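Hypothetical protein (Staphylococcus aureus subsp. aureus, PDB 1QYI) is of unknown function but carries a haloacid dehalogenase (HAD)-like fold, and so is probably a phosphatase or related hydrolase. Local coordinates at residues V269-N274 with N297-Y302; H88-L93 with T157-S162; F19-L24 with Q182-G187. One frame throughout, in Å; residues are numbered along the deposited sequence.

Interaction 1 (V269-N274 with N297-Y302)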
loop_
_atom_site.group_PDB
_atom_site.type_symbol
_atom_site.label_atom_id
_atom_site.label_comp_id
_atom_site.label_asym_id
_atom_site.label_seq_id
_atom_site.Cartn_x
_atom_site.Cartn_y
_atom_site.Cartn_z
ATOM N N VAL A 269 6.550 1.702 -14.376
ATOM C CA VAL A 269 5.479 1.018 -15.094
ATOM C C VAL A 269 4.437 2.043 -15.501
ATOM O O VAL A 269 3.842 1.949 -16.575
ATOM C CB VAL A 269 4.777 -0.074 -14.241
ATOM C CG1 VAL A 269 5.778 -1.131 -13.831
ATOM C CG2 VAL A 269 4.132 0.532 -13.008
ATOM N N LEU A 270 4.234 3.032 -14.639
ATOM C CA LEU A 270 3.266 4.085 -14.893
ATOM C C LEU A 270 3.740 4.942 -16.062
ATOM O O LEU A 270 2.953 5.333 -16.927
ATOM C CB LEU A 270 3.095 4.935 -13.633
ATOM C CG LEU A 270 2.139 6.134 -13.644
ATOM C CD1 LEU A 270 2.781 7.299 -14.377
ATOM C CD2 LEU A 270 0.805 5.744 -14.272
ATOM N N GLU A 271 5.032 5.235 -16.083
ATOM C CA GLU A 271 5.574 6.036 -17.154
ATOM C C GLU A 271 5.514 5.242 -18.454
ATOM O O GLU A 271 5.026 5.732 -19.474
ATOM C CB GLU A 271 7.014 6.427 -16.836
ATOM C CG GLU A 271 7.587 7.421 -17.822
ATOM C CD GLU A 271 6.542 8.423 -18.295
ATOM O OE1 GLU A 271 5.728 8.884 -17.451
ATOM O OE2 GLU A 271 6.551 8.765 -19.504
ATOM N N ALA A 272 5.990 4.002 -18.400
ATOM C CA ALA A 272 6.003 3.126 -19.565
ATOM C C ALA A 272 4.622 2.958 -20.204
ATOM O O ALA A 272 4.514 2.850 -21.421
ATOM C CB ALA A 272 6.565 1.761 -19.175
ATOM N N GLU A 273 3.573 2.935 -19.386
ATOM C CA GLU A 273 2.218 2.767 -19.906
ATOM C C GLU A 273 1.733 4.007 -20.650
ATOM O O GLU A 273 0.952 3.914 -21.596
ATOM C CB GLU A 273 1.247 2.427 -18.767
ATOM C CG GLU A 273 1.582 1.129 -18.039
ATOM C CD GLU A 273 0.669 0.856 -16.850
ATOM O OE1 GLU A 273 0.365 1.806 -16.088
ATOM O OE2 GLU A 273 0.273 -0.318 -16.667
ATOM N N ASN A 274 2.191 5.172 -20.217
ATOM C CA ASN A 274 1.801 6.413 -20.865
ATOM C C ASN A 274 2.443 6.550 -22.244
ATOM O O ASN A 274 1.867 7.163 -23.134
ATOM C CB ASN A 274 2.157 7.603 -19.969
ATOM C CG ASN A 274 1.206 7.738 -18.785
ATOM O OD1 ASN A 274 -0.013 7.734 -18.961
ATOM N ND2 ASN A 274 1.756 7.865 -17.580
ATOM N N ASN A 297 17.375 1.007 -16.277
ATOM C CA ASN A 297 16.104 1.699 -16.247
ATOM C C ASN A 297 16.104 3.008 -17.026
ATOM O O ASN A 297 16.145 4.091 -16.448
ATOM C CB ASN A 297 15.682 1.937 -14.798
ATOM C CG ASN A 297 14.286 2.505 -14.693
ATOM O OD1 ASN A 297 13.379 2.104 -15.430
ATOM N ND2 ASN A 297 14.093 3.422 -13.753
ATOM N N ASN A 298 16.050 2.891 -18.348
ATOM C CA ASN A 298 16.029 4.056 -19.210
ATOM C C ASN A 298 14.849 4.012 -20.182
ATOM O O ASN A 298 14.642 3.022 -20.890
ATOM C CB ASN A 298 17.360 4.177 -19.964
ATOM C CG ASN A 298 17.323 5.239 -21.056
ATOM O OD1 ASN A 298 16.793 6.337 -20.861
ATOM N ND2 ASN A 298 17.910 4.924 -22.201
ATOM N N ARG A 299 14.079 5.100 -20.189
ATOM C CA ARG A 299 12.903 5.263 -21.046
ATOM C C ARG A 299 13.080 4.696 -22.447
ATOM O O ARG A 299 12.177 4.063 -22.981
ATOM C CB ARG A 299 12.561 6.751 -21.176
ATOM C CG ARG A 299 12.110 7.445 -19.901
ATOM C CD ARG A 299 12.131 8.963 -20.091
ATOM N NE ARG A 299 11.532 9.352 -21.368
ATOM C CZ ARG A 299 10.239 9.227 -21.660
ATOM N NH1 ARG A 299 9.404 8.728 -20.756
ATOM N NH2 ARG A 299 9.784 9.581 -22.856
ATOM N N ASP A 300 14.248 4.942 -23.024
ATOM C CA ASP A 300 14.576 4.519 -24.370
ATOM C C ASP A 300 14.667 3.028 -24.587
ATOM O O ASP A 300 14.827 2.570 -25.717
ATOM C CB ASP A 300 15.890 5.168 -24.801
ATOM C CG ASP A 300 15.876 6.670 -24.629
ATOM O OD1 ASP A 300 14.872 7.308 -25.022
ATOM O OD2 ASP A 300 16.869 7.219 -24.110
ATOM N N LYS A 301 14.562 2.254 -23.519
ATOM C CA LYS A 301 14.664 0.805 -23.662
ATOM C C LYS A 301 13.383 0.112 -23.252
ATOM O O LYS A 301 13.252 -1.096 -23.400
ATOM C CB LYS A 301 15.819 0.294 -22.810
ATOM C CG LYS A 301 17.065 1.142 -22.918
ATOM C CD LYS A 301 18.067 0.703 -21.886
ATOM C CE LYS A 301 19.134 1.750 -21.662
ATOM N NZ LYS A 301 19.626 1.682 -20.256
ATOM N N TYR A 302 12.434 0.893 -22.756
ATOM C CA TYR A 302 11.162 0.357 -22.309
ATOM C C TYR A 302 10.464 -0.546 -23.311
ATOM O O TYR A 302 10.082 -1.666 -22.976
ATOM C CB TYR A 302 10.247 1.504 -21.904
ATOM C CG TYR A 302 10.588 2.078 -20.550
ATOM C CD1 TYR A 302 11.829 1.844 -19.962
ATOM C CD2 TYR A 302 9.684 2.883 -19.875
ATOM C CE1 TYR A 302 12.159 2.399 -18.732
ATOM C CE2 TYR A 302 10.002 3.446 -18.647
ATOM C CZ TYR A 302 11.244 3.204 -18.082
ATOM O OH TYR A 302 11.571 3.786 -16.881
#

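Interaction 2 (H88-L93 with T157-S162)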
loop_
_atom_site.group_PDB
_atom_site.type_symbol
_atom_site.label_atom_id
_atom_site.label_comp_id
_atom_site.label_asym_id
_atom_site.label_seq_id
_atom_site.Cartn_x
_atom_site.Cartn_y
_atom_site.Cartn_z
ATOM N N HIS A 88 -18.896 5.452 9.112
ATOM C CA HIS A 88 -19.049 6.203 10.344
ATOM C C HIS A 88 -19.644 7.566 10.055
ATOM O O HIS A 88 -20.380 8.108 10.874
ATOM C CB HIS A 88 -17.711 6.375 11.052
ATOM C CG HIS A 88 -17.163 5.105 11.611
ATOM N ND1 HIS A 88 -17.957 4.184 12.273
ATOM C CD2 HIS A 88 -15.915 4.594 11.623
ATOM C CE1 HIS A 88 -17.218 3.171 12.662
ATOM N NE2 HIS A 88 -15.969 3.387 12.282
ATOM N N LEU A 89 -19.329 8.122 8.889
ATOM C CA LEU A 89 -19.857 9.423 8.535
ATOM C C LEU A 89 -21.362 9.290 8.361
ATOM O O LEU A 89 -22.131 10.048 8.946
ATOM C CB LEU A 89 -19.218 9.935 7.241
ATOM C CG LEU A 89 -19.762 11.285 6.750
ATOM C CD1 LEU A 89 -19.584 12.326 7.827
ATOM C CD2 LEU A 89 -19.065 11.691 5.479
ATOM N N ILE A 90 -21.772 8.317 7.557
ATOM C CA ILE A 90 -23.187 8.061 7.305
ATOM C C ILE A 90 -23.903 7.814 8.647
ATOM O O ILE A 90 -25.048 8.219 8.836
ATOM C CB ILE A 90 -23.359 6.821 6.349
ATOM C CG1 ILE A 90 -22.894 7.183 4.947
ATOM C CG2 ILE A 90 -24.816 6.380 6.282
ATOM C CD1 ILE A 90 -22.545 5.988 4.089
ATOM N N ASP A 91 -23.202 7.167 9.576
ATOM C CA ASP A 91 -23.742 6.845 10.892
ATOM C C ASP A 91 -24.013 8.097 11.738
ATOM O O ASP A 91 -25.007 8.173 12.469
ATOM C CB ASP A 91 -22.778 5.898 11.620
ATOM C CG ASP A 91 -23.416 5.221 12.817
ATOM O OD1 ASP A 91 -24.626 4.899 12.750
ATOM O OD2 ASP A 91 -22.701 4.969 13.809
ATOM N N ILE A 92 -23.116 9.071 11.636
ATOM C CA ILE A 92 -23.234 10.327 12.364
ATOM C C ILE A 92 -24.286 11.211 11.679
ATOM O O ILE A 92 -25.004 11.963 12.341
ATOM C CB ILE A 92 -21.861 11.074 12.407
ATOM C CG1 ILE A 92 -20.821 10.195 13.090
ATOM C CG2 ILE A 92 -21.984 12.389 13.167
ATOM C CD1 ILE A 92 -19.431 10.777 13.090
ATOM N N LEU A 93 -24.379 11.117 10.355
ATOM C CA LEU A 93 -25.341 11.917 9.602
ATOM C C LEU A 93 -26.790 11.488 9.797
ATOM O O LEU A 93 -27.707 12.260 9.516
ATOM C CB LEU A 93 -25.019 11.884 8.112
ATOM C CG LEU A 93 -23.724 12.577 7.724
ATOM C CD1 LEU A 93 -23.430 12.265 6.276
ATOM C CD2 LEU A 93 -23.837 14.073 7.950
ATOM N N THR A 157 -30.349 4.986 1.294
ATOM C CA THR A 157 -31.400 4.392 2.122
ATOM C C THR A 157 -31.325 4.872 3.580
ATOM O O THR A 157 -32.353 5.133 4.210
ATOM C CB THR A 157 -31.353 2.835 2.094
ATOM O OG1 THR A 157 -30.091 2.378 2.592
ATOM C CG2 THR A 157 -31.549 2.312 0.670
ATOM N N GLU A 158 -30.113 4.998 4.112
ATOM C CA GLU A 158 -29.926 5.454 5.484
ATOM C C GLU A 158 -30.202 6.947 5.651
ATOM O O GLU A 158 -30.897 7.363 6.575
ATOM C CB GLU A 158 -28.506 5.140 5.951
ATOM C CG GLU A 158 -28.256 3.665 6.153
ATOM C CD GLU A 158 -29.194 3.071 7.177
ATOM O OE1 GLU A 158 -29.243 3.609 8.302
ATOM O OE2 GLU A 158 -29.878 2.073 6.859
ATOM N N LEU A 159 -29.654 7.753 4.752
ATOM C CA LEU A 159 -29.847 9.190 4.819
ATOM C C LEU A 159 -31.121 9.662 4.124
ATOM O O LEU A 159 -31.400 10.860 4.071
ATOM C CB LEU A 159 -28.624 9.890 4.231
ATOM C CG LEU A 159 -27.464 10.108 5.209
ATOM C CD1 LEU A 159 -27.268 8.902 6.120
ATOM C CD2 LEU A 159 -26.208 10.394 4.406
ATOM N N HIS A 160 -31.900 8.711 3.616
ATOM C CA HIS A 160 -33.154 9.003 2.921
ATOM C C HIS A 160 -32.991 10.049 1.830
ATOM O O HIS A 160 -33.800 10.968 1.710
ATOM C CB HIS A 160 -34.234 9.454 3.913
ATOM C CG HIS A 160 -34.778 8.336 4.753
ATOM N ND1 HIS A 160 -35.519 7.307 4.225
ATOM C CD2 HIS A 160 -34.633 8.069 6.073
ATOM C CE1 HIS A 160 -35.809 6.441 5.186
ATOM N NE2 HIS A 160 -35.284 6.879 6.311
ATOM N N VAL A 161 -31.939 9.896 1.036
ATOM C CA VAL A 161 -31.666 10.814 -0.057
ATOM C C VAL A 161 -31.501 9.999 -1.338
ATOM O O VAL A 161 -31.627 8.775 -1.310
ATOM C CB VAL A 161 -30.392 11.640 0.219
ATOM C CG1 VAL A 161 -29.152 10.811 -0.075
ATOM C CG2 VAL A 161 -30.420 12.906 -0.596
ATOM N N SER A 162 -31.216 10.662 -2.453
ATOM C CA SER A 162 -31.069 9.952 -3.723
ATOM C C SER A 162 -29.730 10.164 -4.420
ATOM O O SER A 162 -29.304 9.334 -5.225
ATOM C CB SER A 162 -32.206 10.350 -4.671
ATOM O OG SER A 162 -32.261 11.753 -4.841
#

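Interaction 3 (F19-L24 with Q182-G187)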
loop_
_atom_site.group_PDB
_atom_site.type_symbol
_atom_site.label_atom_id
_atom_site.label_comp_id
_atom_site.label_asym_id
_atom_site.label_seq_id
_atom_site.Cartn_x
_atom_site.Cartn_y
_atom_site.Cartn_z
ATOM N N PHE A 19 -1.363 -0.015 6.728
ATOM C CA PHE A 19 -2.599 -0.256 7.469
ATOM C C PHE A 19 -2.661 0.672 8.694
ATOM O O PHE A 19 -3.746 1.096 9.112
ATOM C CB PHE A 19 -2.673 -1.727 7.893
ATOM C CG PHE A 19 -2.369 -2.697 6.775
ATOM C CD1 PHE A 19 -2.968 -2.553 5.522
ATOM C CD2 PHE A 19 -1.489 -3.756 6.976
ATOM C CE1 PHE A 19 -2.695 -3.446 4.491
ATOM C CE2 PHE A 19 -1.209 -4.654 5.950
ATOM C CZ PHE A 19 -1.813 -4.500 4.702
ATOM N N ASP A 20 -1.493 0.981 9.259
ATOM C CA ASP A 20 -1.392 1.886 10.399
ATOM C C ASP A 20 -1.855 3.265 9.933
ATOM O O ASP A 20 -2.824 3.816 10.452
ATOM C CB ASP A 20 0.062 2.012 10.870
ATOM C CG ASP A 20 0.466 0.946 11.856
ATOM O OD1 ASP A 20 -0.255 -0.074 12.018
ATOM O OD2 ASP A 20 1.538 1.137 12.468
ATOM N N VAL A 21 -1.154 3.825 8.952
ATOM C CA VAL A 21 -1.515 5.144 8.459
ATOM C C VAL A 21 -2.985 5.127 8.050
ATOM O O VAL A 21 -3.725 6.063 8.352
ATOM C CB VAL A 21 -0.639 5.583 7.276
ATOM C CG1 VAL A 21 -1.089 6.945 6.779
ATOM C CG2 VAL A 21 0.817 5.645 7.724
ATOM N N SER A 22 -3.421 4.060 7.387
ATOM C CA SER A 22 -4.814 3.969 6.990
ATOM C C SER A 22 -5.718 4.163 8.223
ATOM O O SER A 22 -6.706 4.914 8.169
ATOM C CB SER A 22 -5.090 2.623 6.323
ATOM O OG SER A 22 -6.482 2.467 6.047
ATOM N N ALA A 23 -5.372 3.507 9.335
ATOM C CA ALA A 23 -6.143 3.632 10.580
ATOM C C ALA A 23 -6.088 5.062 11.125
ATOM O O ALA A 23 -7.116 5.634 11.479
ATOM C CB ALA A 23 -5.615 2.655 11.634
ATOM N N LEU A 24 -4.884 5.624 11.203
ATOM C CA LEU A 24 -4.706 6.993 11.688
ATOM C C LEU A 24 -5.483 7.986 10.843
ATOM O O LEU A 24 -5.942 9.013 11.335
ATOM C CB LEU A 24 -3.233 7.399 11.665
ATOM C CG LEU A 24 -2.322 6.896 12.775
ATOM C CD1 LEU A 24 -1.035 7.718 12.752
ATOM C CD2 LEU A 24 -3.022 7.060 14.120
ATOM N N GLN A 182 -1.668 10.536 2.615
ATOM C CA GLN A 182 -0.394 10.824 1.977
ATOM C C GLN A 182 0.494 11.715 2.842
ATOM O O GLN A 182 1.710 11.514 2.904
ATOM C CB GLN A 182 -0.629 11.445 0.590
ATOM C CG GLN A 182 -1.209 10.457 -0.423
ATOM C CD GLN A 182 -0.239 9.338 -0.784
ATOM O OE1 GLN A 182 0.630 9.518 -1.634
ATOM N NE2 GLN A 182 -0.371 8.184 -0.124
ATOM N N GLU A 183 -0.100 12.692 3.521
ATOM C CA GLU A 183 0.699 13.561 4.372
ATOM C C GLU A 183 1.170 12.749 5.572
ATOM O O GLU A 183 2.310 12.871 6.018
ATOM C CB GLU A 183 -0.099 14.781 4.831
ATOM C CG GLU A 183 0.715 16.043 4.699
ATOM C CD GLU A 183 0.035 17.272 5.265
ATOM O OE1 GLU A 183 -1.091 17.589 4.827
ATOM O OE2 GLU A 183 0.640 17.923 6.142
ATOM N N TRP A 184 0.275 11.915 6.085
ATOM C CA TRP A 184 0.590 11.042 7.201
ATOM C C TRP A 184 1.800 10.182 6.824
ATOM O O TRP A 184 2.770 10.086 7.572
ATOM C CB TRP A 184 -0.606 10.136 7.490
ATOM C CG TRP A 184 -1.481 10.574 8.645
ATOM C CD1 TRP A 184 -2.844 10.533 8.707
ATOM C CD2 TRP A 184 -1.029 11.013 9.933
ATOM N NE1 TRP A 184 -3.267 10.909 9.966
ATOM C CE2 TRP A 184 -2.178 11.196 10.736
ATOM C CE3 TRP A 184 0.235 11.243 10.491
ATOM C CZ2 TRP A 184 -2.102 11.620 12.057
ATOM C CZ3 TRP A 184 0.313 11.663 11.805
ATOM C CH2 TRP A 184 -0.858 11.839 12.580
ATOM N N TYR A 185 1.739 9.578 5.641
ATOM C CA TYR A 185 2.802 8.709 5.167
ATOM C C TYR A 185 4.075 9.409 4.695
ATOM O O TYR A 185 5.140 9.220 5.285
ATOM C CB TYR A 185 2.265 7.808 4.055
ATOM C CG TYR A 185 3.049 6.527 3.831
ATOM C CD1 TYR A 185 4.264 6.530 3.145
ATOM C CD2 TYR A 185 2.561 5.307 4.298
ATOM C CE1 TYR A 185 4.968 5.341 2.924
ATOM C CE2 TYR A 185 3.251 4.123 4.088
ATOM C CZ TYR A 185 4.448 4.144 3.399
ATOM O OH TYR A 185 5.102 2.961 3.167
ATOM N N LEU A 186 3.980 10.201 3.631
ATOM C CA LEU A 186 5.162 10.888 3.102
ATOM C C LEU A 186 5.665 11.996 4.013
ATOM O O LEU A 186 6.851 12.333 3.996
ATOM C CB LEU A 186 4.859 11.486 1.728
ATOM C CG LEU A 186 4.197 10.559 0.704
ATOM C CD1 LEU A 186 3.707 11.390 -0.468
ATOM C CD2 LEU A 186 5.172 9.474 0.245
ATOM N N GLY A 187 4.769 12.555 4.817
ATOM C CA GLY A 187 5.159 13.653 5.680
ATOM C C GLY A 187 4.901 14.943 4.917
ATOM O O GLY A 187 4.822 14.928 3.695
#

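Interaction 1 (V269-N274 with N297-Y302)
Ala272 and Tyr302 bring the two backbones nearest, with 6.5 Å between Ala272 CA and Tyr302 CA, where helix 266-275 faces the loop that leads into helix 302-307. The site lies at the periphery of the HAD-type alpha/beta domain: helix 266-275 follows edge strand 263-264 of the parallel sheet, and the loop belongs to the chain returning toward strand 318-322. The apolar part of the contact is small and close. Ala272 CB comes obliquely to Tyr302 CD2, 3.4 Å away. Tyr302 has CG beside its backbone N and anti to its carbonyl carbon (chi1 -77°), which directs the ring at the helix. Arg299 CA sits 3.7 Å above the plane of the Tyr302 ring, over its centre, so the loop packs on one face of its own tyrosine; Phe288 of helix 288-295 adds an edge-to-face ring contact and also touches Ala272. Nearer the solvent, Glu271 and Arg299 form a salt bridge in which Arg299 NH1 reaches Glu271 OE2 at 3.1 Å. As a hydrogen bond it is weak, for the N-H...O angle is only 129°. OE2 lies near the guanidinium plane at its edge, while the carboxylate plane is turned 49° from it. Bends at chi2 of Glu271 and chi3 of Arg299 let the charged ends meet. The Tyr302 hydroxyl makes its main bond within the loop, OH donating to Asn297 OD1 at 2.9 Å from above the carbonyl plane. A weak second bond links it to Asp268 OD1 of helix 266-275, the oxygen that Asn297 ND2 also reaches.

Interaction 2 (H88-L93 with T157-S162)
Ile90, Leu93 and Leu159 make an apolar contact, with no hydrogen bond between the segments; the nearest backbone approach is Leu93 CA to Leu159 CA at 7.1 Å. Leu159 divides its two methyls between two residues one turn apart on helix 77-93. Its CD1 lies 3.5 Å from Ile90 CG2, the side chains crossing at about a right angle, and its CD2 lies 3.8 Å from Leu93 CD1. The Ile90 methyl reaches across because CG2 stands anti to the backbone N (CG1 at chi1 -70°). That same CG2 touches Glu158 CB at 3.9 Å, so the aliphatic base of the glutamate joins the apolar patch. The polar end of Glu158 turns elsewhere: its chain bends at chi2, and OE1 forms a salt bridge with Lys94, just past the helix segment. Phe104 and Met105 of helix 98-106 extend the apolar surface beside Leu93 and Leu159. The arrangement is the C-terminal end of one helix packed against the last turns of another within an all-helical insertion, consistent with the cap domain of a HAD-like protein.

Interaction 3 (F19-L24 with Q182-G187)
Val21 and Trp184 mark the closest backbone approach of two helices in the helical part of the chain inserted between strands 3-6 and 233-237, the position of a C1-type cap in HAD-like proteins. Their CA atoms are 6.4 Å apart, and the axes of the short segments 19-24 and 182-187 pass at 9.5 Å with an angle of 138° between their directions, hence roughly antiparallel but clearly splayed.

The Trp184 side chain can be followed outward along the other helix. Its CB is packed tightly against Val21 CG1 at 3.3 Å, and CG still touches the same methyl at 4.1 Å, with Val21 approaching the ring obliquely. Further out the indole passes from Val21 to Leu24, one turn on. NE1 lies 3.6 Å from Leu24 O, a proximity that does not amount to a hydrogen bond, while CE2 meets Leu24 CB at 4.0 Å over one face of the ring. At the outer end, Trp184 CZ2 and Trp184 CH2 each lie 4.1 Å from Leu24 CD1. This methyl stands over the face, only 6° off the normal through the centroid of the six-membered ring, the geometry of a CH-pi contact. Lys204 adds a cation-pi interaction with the indole, and Leu47 touches both Leu24 and Trp184.

Val21 meets two successive residues, one with each methyl, since the two diverge. CG1 stands anti to the backbone N (chi1 178°) and serves Trp184. The other branch, CG2, crosses Tyr185 at about a right angle and comes at its ring obliquely, with CD2 of Tyr185 3.9 Å away from CG2 of Val21.

Interactions 2 and 3 both belong to the helical insertion, and 2 is nested within the chain loop that 3 closes; interaction 1 lies in the alpha/beta domain. None touches another: nearest atoms are about 9 Å apart for 2 and 3, about 13 Å for 1 and 3, and about 29 Å for 1 and 2. Interactions 2 and 3 are buried and apolar across the segments, the former aliphatic, the latter aliphatic on aromatic. Interaction 1, only partly buried, combines a small apolar contact with a salt bridge whose hydrogen bond is weak. Interaction 3, the most central, joins two helices along their length, away from their ends, whereas 1 and 2 each pair a helix with a loop or helix end.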